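PDB 2HAY: putative NAD(P)H-flavin oxidoreductase from Streptococcus pyogenes serotype M1, which binds flavin mononucleotide as cofactor and, as a member of the nitroreductase family, probably catalyses NAD(P)H-dependent reduction of its substrates. Local coordinates for residues Gln78-Lys92 with Val186-Leu200. Residues are numbered along the deposited sequence; the frame is centred on the assembly and turned at random.
Sequences QLETASHFILLIAEK and VIDLEKEGIASMLSL
The two central strands of the antiparallel nitroreductase sheet, 84-91 and 192-200, pair from His84 with Leu200 to Glu91 with Glu192. Regular backbone bonds such as Ile86 N to Leu198 O (2.8 Å) are interrupted at a classic beta bulge, where Leu88 O accepts from Ala195 N at 2.7 Å and more weakly from Ser196 N, and resume between Ala90 and Gly193. On the face covered by helix 174-183, Met197, present as selenomethionine, reaches out as an extended chain to set its selenium (SE) in the plane of the Phe85 ring, 3.5 Å from CE1, a Met-aromatic contact at the ring edge; Leu79 CD2 lies over one ring face. Farther along, Ile89 CD1 packs against Ile187 CG2 (3.9 Å). Ile86 CD1 meets Leu200 CD1 at 3.7 Å on the other face, where helix 137-162 covers Leu88 and Leu198. Beyond the strand, the straight Lys92 chain (chi2 179°) carries NZ into a hydrogen bond with Leu189 O (2.6 Å), nearly in line with the carbonyl, tying down the turn before Glu192. At the opposite end, Gln78 CG rests 3.5 Å from Ser199 OG, which is hydrogen-bonded to Tyr25 OH. Gln78, in the helix that leads into strand 84-91, touches FMN, so this end of the contact borders the cofactor pocket, as expected of the FMN-dependent nitroreductase fold.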
ATOM      1  N   GLN B  78      -7.825 -12.775 -15.761  1.00 27.25           N
ATOM      2  CA  GLN B  78      -7.340 -11.396 -15.850  1.00 27.49           C
ATOM      3  C   GLN B  78      -6.315 -11.221 -16.982  1.00 28.44           C
ATOM      4  O   GLN B  78      -6.456 -10.321 -17.806  1.00 27.99           O
ATOM      5  CB  GLN B  78      -6.798 -10.923 -14.501  1.00 26.60           C
ATOM      6  CG  GLN B  78      -7.854 -10.834 -13.416  1.00 26.31           C
ATOM      7  CD  GLN B  78      -7.894 -12.055 -12.508  1.00 27.96           C
ATOM      8  OE1 GLN B  78      -7.869 -13.211 -12.966  1.00 27.11           O
ATOM      9  NE2 GLN B  78      -7.947 -11.803 -11.200  1.00 30.17           N
ATOM     10  N   LEU B  79      -5.300 -12.102 -17.025  1.00 29.38           N
ATOM     11  CA  LEU B  79      -4.356 -12.173 -18.145  1.00 30.14           C
ATOM     12  C   LEU B  79      -5.048 -12.430 -19.502  1.00 30.98           C
ATOM     13  O   LEU B  79      -4.623 -11.879 -20.526  1.00 31.73           O
ATOM     14  CB  LEU B  79      -3.299 -13.248 -17.878  1.00 30.24           C
ATOM     15  CG  LEU B  79      -2.223 -13.001 -16.813  1.00 30.67           C
ATOM     16  CD1 LEU B  79      -1.505 -14.303 -16.494  1.00 32.14           C
ATOM     17  CD2 LEU B  79      -1.208 -11.940 -17.246  1.00 29.00           C
ATOM     18  N   GLU B  80      -6.101 -13.251 -19.522  1.00 30.92           N
ATOM     19  CA  GLU B  80      -6.854 -13.484 -20.747  1.00 31.40           C
ATOM     20  C   GLU B  80      -7.577 -12.242 -21.271  1.00 31.10           C
ATOM     21  O   GLU B  80      -7.564 -11.982 -22.482  1.00 31.65           O
ATOM     22  CB  GLU B  80      -7.923 -14.560 -20.558  1.00 31.89           C
ATOM     23  CG  GLU B  80      -7.454 -15.974 -20.614  1.00 35.30           C
ATOM     24  CD  GLU B  80      -7.176 -16.493 -22.023  1.00 38.16           C
ATOM     25  OE1 GLU B  80      -7.706 -15.954 -23.036  1.00 38.55           O
ATOM     26  OE2 GLU B  80      -6.420 -17.479 -22.090  1.00 39.99           O
ATOM     27  N   THR B  81      -8.239 -11.504 -20.379  1.00 29.63           N
ATOM     28  CA  THR B  81      -9.320 -10.604 -20.803  1.00 28.12           C
ATOM     29  C   THR B  81      -9.105  -9.126 -20.491  1.00 28.17           C
ATOM     30  O   THR B  81      -9.792  -8.263 -21.060  1.00 27.22           O
ATOM     31  CB  THR B  81     -10.678 -11.042 -20.201  1.00 28.37           C
ATOM     32  OG1 THR B  81     -10.606 -11.001 -18.782  1.00 27.37           O
ATOM     33  CG2 THR B  81     -11.056 -12.475 -20.648  1.00 27.20           C
ATOM     34  N   ALA B  82      -8.151  -8.824 -19.609  1.00 27.03           N
ATOM     35  CA  ALA B  82      -7.962  -7.449 -19.155  1.00 27.43           C
ATOM     36  C   ALA B  82      -7.486  -6.576 -20.301  1.00 27.51           C
ATOM     37  O   ALA B  82      -6.807  -7.044 -21.202  1.00 26.84           O
ATOM     38  CB  ALA B  82      -6.980  -7.383 -17.978  1.00 27.54           C
ATOM     39  N   SER B  83      -7.899  -5.315 -20.292  1.00 27.80           N
ATOM     40  CA  SER B  83      -7.418  -4.340 -21.261  1.00 27.84           C
ATOM     41  C   SER B  83      -5.908  -4.071 -21.082  1.00 28.44           C
ATOM     42  O   SER B  83      -5.138  -4.127 -22.041  1.00 28.16           O
ATOM     43  CB  SER B  83      -8.207  -3.053 -21.092  1.00 27.11           C
ATOM     44  OG  SER B  83      -7.548  -1.999 -21.726  1.00 28.25           O
ATOM     45  N   HIS B  84      -5.497  -3.743 -19.853  1.00 29.64           N
ATOM     46  CA  HIS B  84      -4.081  -3.542 -19.544  1.00 30.24           C
ATOM     47  C   HIS B  84      -3.696  -4.309 -18.305  1.00 30.37           C
ATOM     48  O   HIS B  84      -4.523  -4.582 -17.431  1.00 30.84           O
ATOM     49  CB  HIS B  84      -3.746  -2.072 -19.346  1.00 29.90           C
ATOM     50  CG  HIS B  84      -3.715  -1.276 -20.612  1.00 31.49           C
ATOM     51  ND1 HIS B  84      -4.844  -0.726 -21.172  1.00 32.49           N
ATOM     52  CD2 HIS B  84      -2.684  -0.908 -21.413  1.00 32.93           C
ATOM     53  CE1 HIS B  84      -4.520  -0.056 -22.263  1.00 31.98           C
ATOM     54  NE2 HIS B  84      -3.217  -0.154 -22.436  1.00 33.27           N
ATOM     55  N   PHE B  85      -2.417  -4.637 -18.229  1.00 30.45           N
ATOM     56  CA  PHE B  85      -1.887  -5.415 -17.135  1.00 29.88           C
ATOM     57  C   PHE B  85      -0.619  -4.730 -16.691  1.00 29.65           C
ATOM     58  O   PHE B  85       0.269  -4.484 -17.512  1.00 29.67           O
ATOM     59  CB  PHE B  85      -1.586  -6.823 -17.621  1.00 30.32           C
ATOM     60  CG  PHE B  85      -1.826  -7.862 -16.596  1.00 29.96           C
ATOM     61  CD1 PHE B  85      -0.825  -8.210 -15.705  1.00 30.96           C
ATOM     62  CD2 PHE B  85      -3.050  -8.507 -16.526  1.00 30.94           C
ATOM     63  CE1 PHE B  85      -1.047  -9.175 -14.741  1.00 31.85           C
ATOM     64  CE2 PHE B  85      -3.282  -9.480 -15.559  1.00 31.28           C
ATOM     65  CZ  PHE B  85      -2.286  -9.812 -14.669  1.00 29.82           C
ATOM     66  N   ILE B  86      -0.539  -4.395 -15.406  1.00 28.65           N
ATOM     67  CA  ILE B  86       0.602  -3.628 -14.886  1.00 28.99           C
ATOM     68  C   ILE B  86       1.385  -4.427 -13.866  1.00 28.55           C
ATOM     69  O   ILE B  86       0.807  -4.969 -12.928  1.00 28.95           O
ATOM     70  CB  ILE B  86       0.153  -2.290 -14.245  1.00 28.92           C
ATOM     71  CG1 ILE B  86      -0.379  -1.342 -15.341  1.00 30.14           C
ATOM     72  CG2 ILE B  86       1.286  -1.653 -13.454  1.00 28.41           C
ATOM     73  CD1 ILE B  86      -0.920  -0.017 -14.810  1.00 29.84           C
ATOM     74  N   LEU B  87       2.701  -4.488 -14.052  1.00 27.81           N
ATOM     75  CA  LEU B  87       3.593  -5.146 -13.106  1.00 27.30           C
ATOM     76  C   LEU B  87       4.173  -4.115 -12.173  1.00 26.34           C
ATOM     77  O   LEU B  87       4.735  -3.130 -12.640  1.00 26.53           O
ATOM     78  CB  LEU B  87       4.749  -5.868 -13.848  1.00 26.61           C
ATOM     79  CG  LEU B  87       4.367  -6.728 -15.048  1.00 27.34           C
ATOM     80  CD1 LEU B  87       5.639  -7.289 -15.686  1.00 26.68           C
ATOM     81  CD2 LEU B  87       3.420  -7.857 -14.642  1.00 25.59           C
ATOM     82  N   LEU B  88       4.041  -4.353 -10.867  1.00 25.93           N
ATOM     83  CA  LEU B  88       4.609  -3.453  -9.840  1.00 26.09           C
ATOM     84  C   LEU B  88       5.919  -4.074  -9.389  1.00 25.80           C
ATOM     85  O   LEU B  88       5.947  -5.201  -8.885  1.00 25.74           O
ATOM     86  CB  LEU B  88       3.648  -3.263  -8.662  1.00 24.41           C
ATOM     87  CG  LEU B  88       2.351  -2.514  -8.955  1.00 24.51           C
ATOM     88  CD1 LEU B  88       1.287  -3.416  -9.658  1.00 21.13           C
ATOM     89  CD2 LEU B  88       1.817  -1.929  -7.670  1.00 21.72           C
ATOM     90  N   ILE B  89       7.015  -3.367  -9.652  1.00 26.36           N
ATOM     91  CA  ILE B  89       8.372  -3.881  -9.419  1.00 25.77           C
ATOM     92  C   ILE B  89       9.007  -3.103  -8.273  1.00 26.14           C
ATOM     93  O   ILE B  89       8.919  -1.854  -8.247  1.00 26.07           O
ATOM     94  CB  ILE B  89       9.259  -3.731 -10.706  1.00 26.70           C
ATOM     95  CG1 ILE B  89       8.577  -4.275 -11.972  1.00 26.28           C
ATOM     96  CG2 ILE B  89      10.690  -4.305 -10.510  1.00 26.00           C
ATOM     97  CD1 ILE B  89       8.057  -5.698 -11.889  1.00 28.11           C
ATOM     98  N   ALA B  90       9.612  -3.812  -7.310  1.00 25.70           N
ATOM     99  CA  ALA B  90      10.339  -3.132  -6.218  1.00 25.34           C
ATOM    100  C   ALA B  90      11.870  -3.365  -6.253  1.00 26.02           C
ATOM    101  O   ALA B  90      12.331  -4.446  -6.659  1.00 24.53           O
ATOM    102  CB  ALA B  90       9.769  -3.530  -4.876  1.00 24.98           C
ATOM    103  N   GLU B  91      12.640  -2.366  -5.799  1.00 26.06           N
ATOM    104  CA  GLU B  91      14.119  -2.452  -5.752  1.00 27.99           C
ATOM    105  C   GLU B  91      14.616  -3.385  -4.640  1.00 26.47           C
ATOM    106  O   GLU B  91      14.063  -3.377  -3.537  1.00 26.22           O
ATOM    107  CB  GLU B  91      14.711  -1.079  -5.479  1.00 28.04           C
ATOM    108  CG  GLU B  91      15.233  -0.374  -6.675  1.00 32.21           C
ATOM    109  CD  GLU B  91      15.586   1.113  -6.427  1.00 33.63           C
ATOM    110  OE1 GLU B  91      16.001   1.473  -5.304  1.00 40.57           O
ATOM    111  OE2 GLU B  91      15.447   1.928  -7.381  1.00 39.32           O
ATOM    112  N   LYS B  92      15.661  -4.157  -4.928  1.00 24.65           N
ATOM    113  CA  LYS B  92      16.339  -4.970  -3.912  1.00 25.00           C
ATOM    114  C   LYS B  92      17.491  -4.190  -3.332  1.00 24.69           C
ATOM    115  O   LYS B  92      17.970  -3.226  -3.934  1.00 23.89           O
ATOM    116  CB  LYS B  92      16.893  -6.267  -4.532  1.00 24.87           C
ATOM    117  CG  LYS B  92      15.796  -7.203  -5.063  1.00 24.85           C
ATOM    118  CD  LYS B  92      16.417  -8.447  -5.669  1.00 26.76           C
ATOM    119  CE  LYS B  92      15.365  -9.559  -5.880  1.00 27.39           C
ATOM    120  NZ  LYS B  92      15.973 -10.692  -6.666  1.00 30.49           N
ATOM    121  N   VAL B 186      12.813  -7.990 -18.827  1.00 31.54           N
ATOM    122  CA  VAL B 186      11.799  -7.057 -18.343  1.00 31.07           C
ATOM    123  C   VAL B 186      12.299  -6.445 -17.023  1.00 30.98           C
ATOM    124  O   VAL B 186      12.098  -5.256 -16.743  1.00 30.50           O
ATOM    125  CB  VAL B 186      10.397  -7.725 -18.213  1.00 30.82           C
ATOM    126  CG1 VAL B 186       9.353  -6.741 -17.651  1.00 31.73           C
ATOM    127  CG2 VAL B 186       9.919  -8.228 -19.572  1.00 30.79           C
ATOM    128  N   ILE B 187      12.980  -7.269 -16.231  1.00 30.73           N
ATOM    129  CA  ILE B 187      13.573  -6.825 -14.984  1.00 29.90           C
ATOM    130  C   ILE B 187      15.022  -7.274 -14.920  1.00 30.44           C
ATOM    131  O   ILE B 187      15.439  -8.187 -15.644  1.00 29.73           O
ATOM    132  CB  ILE B 187      12.801  -7.342 -13.739  1.00 29.91           C
ATOM    133  CG1 ILE B 187      12.874  -8.865 -13.613  1.00 28.91           C
ATOM    134  CG2 ILE B 187      11.352  -6.823 -13.713  1.00 30.14           C
ATOM    135  CD1 ILE B 187      12.341  -9.385 -12.299  1.00 29.77           C
ATOM    136  N   ASP B 188      15.811  -6.596 -14.088  1.00 30.86           N
ATOM    137  CA  ASP B 188      17.120  -7.126 -13.700  1.00 31.08           C
ATOM    138  C   ASP B 188      16.958  -7.802 -12.329  1.00 30.41           C
ATOM    139  O   ASP B 188      16.913  -7.125 -11.314  1.00 30.54           O
ATOM    140  CB  ASP B 188      18.173  -6.017 -13.650  1.00 31.40           C
ATOM    141  CG  ASP B 188      19.537  -6.520 -13.175  1.00 33.69           C
ATOM    142  OD1 ASP B 188      19.712  -7.737 -12.947  1.00 35.71           O
ATOM    143  OD2 ASP B 188      20.454  -5.689 -13.027  1.00 38.83           O
ATOM    144  N   LEU B 189      16.868  -9.132 -12.322  1.00 29.62           N
ATOM    145  CA  LEU B 189      16.612  -9.903 -11.100  1.00 30.26           C
ATOM    146  C   LEU B 189      17.634  -9.689  -9.970  1.00 29.46           C
ATOM    147  O   LEU B 189      17.355  -9.938  -8.788  1.00 28.72           O
ATOM    148  CB  LEU B 189      16.530 -11.396 -11.411  1.00 30.86           C
ATOM    149  CG  LEU B 189      15.282 -12.174 -10.952  1.00 34.46           C
ATOM    150  CD1 LEU B 189      15.573 -13.678 -10.786  1.00 32.52           C
ATOM    151  CD2 LEU B 189      14.583 -11.557  -9.695  1.00 35.15           C
ATOM    152  N   GLU B 190      18.827  -9.250 -10.317  1.00 29.19           N
ATOM    153  CA  GLU B 190      19.811  -8.964  -9.271  1.00 29.21           C
ATOM    154  C   GLU B 190      19.529  -7.623  -8.565  1.00 29.18           C
ATOM    155  O   GLU B 190      20.010  -7.399  -7.463  1.00 30.28           O
ATOM    156  CB  GLU B 190      21.242  -9.041  -9.829  1.00 29.90           C
ATOM    157  CG  GLU B 190      21.568 -10.346 -10.612  1.00 31.05           C
ATOM    158  CD  GLU B 190      21.680 -11.634  -9.743  1.00 34.62           C
ATOM    159  OE1 GLU B 190      21.759 -12.735 -10.355  1.00 37.97           O
ATOM    160  OE2 GLU B 190      21.700 -11.579  -8.474  1.00 33.64           O
ATOM    161  N   LYS B 191      18.733  -6.757  -9.199  0.50 28.76           N
ATOM    162  CA  LYS B 191      18.482  -5.407  -8.683  0.50 28.40           C
ATOM    163  C   LYS B 191      17.052  -5.171  -8.191  0.50 27.65           C
ATOM    164  O   LYS B 191      16.809  -4.208  -7.481  0.50 27.30           O
ATOM    165  CB  LYS B 191      18.828  -4.347  -9.747  0.50 28.42           C
ATOM    166  CG  LYS B 191      20.333  -4.114  -9.949  0.50 29.36           C
ATOM    167  CD  LYS B 191      20.612  -3.193 -11.141  0.50 28.59           C
ATOM    168  CE  LYS B 191      22.095  -3.133 -11.453  0.50 30.61           C
ATOM    169  NZ  LYS B 191      22.354  -2.521 -12.791  0.50 31.23           N
ATOM    170  N   GLU B 192      16.128  -6.051  -8.580  1.00 27.17           N
ATOM    171  CA  GLU B 192      14.685  -5.836  -8.439  1.00 27.14           C
ATOM    172  C   GLU B 192      13.897  -7.146  -8.562  1.00 26.92           C
ATOM    173  O   GLU B 192      14.414  -8.174  -9.042  1.00 26.39           O
ATOM    174  CB  GLU B 192      14.160  -4.799  -9.452  1.00 26.77           C
ATOM    175  CG  GLU B 192      14.131  -5.239 -10.912  1.00 27.04           C
ATOM    176  CD  GLU B 192      14.146  -4.082 -11.926  1.00 28.35           C
ATOM    177  OE1 GLU B 192      13.796  -2.903 -11.592  1.00 30.18           O
ATOM    178  OE2 GLU B 192      14.540  -4.355 -13.078  1.00 30.09           O
ATOM    179  N   GLY B 193      12.665  -7.101  -8.066  1.00 26.38           N
ATOM    180  CA  GLY B 193      11.756  -8.245  -8.080  1.00 26.50           C
ATOM    181  C   GLY B 193      10.309  -7.757  -8.141  1.00 26.64           C
ATOM    182  O   GLY B 193       9.979  -6.635  -7.735  1.00 26.70           O
ATOM    183  N   ILE B 194       9.442  -8.586  -8.679  1.00 26.67           N
ATOM    184  CA  ILE B 194       8.049  -8.218  -8.753  1.00 26.81           C
ATOM    185  C   ILE B 194       7.430  -8.183  -7.337  1.00 27.26           C
ATOM    186  O   ILE B 194       7.747  -9.035  -6.500  1.00 27.27           O
ATOM    187  CB  ILE B 194       7.271  -9.165  -9.739  1.00 27.45           C
ATOM    188  CG1 ILE B 194       5.875  -8.586 -10.046  1.00 26.69           C
ATOM    189  CG2 ILE B 194       7.237 -10.637  -9.234  1.00 24.29           C
ATOM    190  CD1 ILE B 194       5.209  -9.209 -11.277  1.00 27.51           C
ATOM    191  N   ALA B 195       6.574  -7.184  -7.093  1.00 27.06           N
ATOM    192  CA  ALA B 195       5.838  -7.033  -5.845  1.00 27.03           C
ATOM    193  C   ALA B 195       4.405  -7.562  -6.001  1.00 26.88           C
ATOM    194  O   ALA B 195       3.872  -8.276  -5.121  1.00 26.47           O
ATOM    195  CB  ALA B 195       5.837  -5.559  -5.422  1.00 27.13           C
ATOM    196  N   SER B 196       3.789  -7.211  -7.122  1.00 26.12           N
ATOM    197  CA  SER B 196       2.418  -7.617  -7.411  1.00 27.08           C
ATOM    198  C   SER B 196       2.064  -7.307  -8.887  1.00 26.86           C
ATOM    199  O   SER B 196       2.888  -6.765  -9.640  1.00 26.76           O
ATOM    200  CB  SER B 196       1.451  -6.896  -6.437  1.00 26.26           C
ATOM    201  OG  SER B 196       1.440  -5.514  -6.699  1.00 26.03           O
HETATM  202  N   MSE B 197       0.849  -7.653  -9.289  1.00 27.40           N
HETATM  203  CA  MSE B 197       0.330  -7.268 -10.594  1.00 28.90           C
HETATM  204  C   MSE B 197      -1.023  -6.579 -10.405  1.00 28.38           C
HETATM  205  O   MSE B 197      -1.687  -6.767  -9.386  1.00 28.97           O
HETATM  206  CB  MSE B 197       0.135  -8.509 -11.478  1.00 29.58           C
HETATM  207  CG  MSE B 197       1.345  -9.407 -11.658  1.00 29.97           C
HETATM  208 SE   MSE B 197       0.806 -11.125 -12.521  0.55 32.40          SE
HETATM  209  CE  MSE B 197       2.463 -12.069 -12.371  1.00 29.74           C
ATOM    210  N   LEU B 198      -1.434  -5.799 -11.394  1.00 27.60           N
ATOM    211  CA  LEU B 198      -2.736  -5.153 -11.380  1.00 27.63           C
ATOM    212  C   LEU B 198      -3.351  -5.297 -12.774  1.00 27.64           C
ATOM    213  O   LEU B 198      -2.779  -4.825 -13.742  1.00 27.37           O
ATOM    214  CB  LEU B 198      -2.572  -3.660 -11.033  1.00 27.29           C
ATOM    215  CG  LEU B 198      -3.835  -2.801 -10.988  1.00 27.07           C
ATOM    216  CD1 LEU B 198      -4.768  -3.257  -9.846  1.00 23.95           C
ATOM    217  CD2 LEU B 198      -3.413  -1.361 -10.799  1.00 28.11           C
ATOM    218  N   SER B 199      -4.498  -5.954 -12.891  1.00 27.67           N
ATOM    219  CA  SER B 199      -5.236  -5.914 -14.161  1.00 27.49           C
ATOM    220  C   SER B 199      -6.195  -4.732 -14.179  1.00 27.37           C
ATOM    221  O   SER B 199      -6.729  -4.354 -13.152  1.00 27.07           O
ATOM    222  CB  SER B 199      -6.004  -7.213 -14.409  1.00 27.97           C
ATOM    223  OG  SER B 199      -6.824  -7.515 -13.304  1.00 26.91           O
ATOM    224  N   LEU B 200      -6.392  -4.149 -15.355  1.00 27.36           N
ATOM    225  CA  LEU B 200      -7.316  -3.044 -15.519  1.00 27.37           C
ATOM    226  C   LEU B 200      -8.188  -3.273 -16.774  1.00 27.35           C
ATOM    227  O   LEU B 200      -7.754  -3.926 -17.732  1.00 26.55           O
ATOM    228  CB  LEU B 200      -6.565  -1.710 -15.593  1.00 26.70           C
ATOM    229  CG  LEU B 200      -5.495  -1.469 -14.532  1.00 29.10           C
ATOM    230  CD1 LEU B 200      -4.102  -1.817 -15.117  1.00 31.17           C
ATOM    231  CD2 LEU B 200      -5.509  -0.045 -14.073  1.00 28.42           C
TER
HETATM  232  O   HOH W   1      18.835  -2.704  -6.447  1.00 35.31           O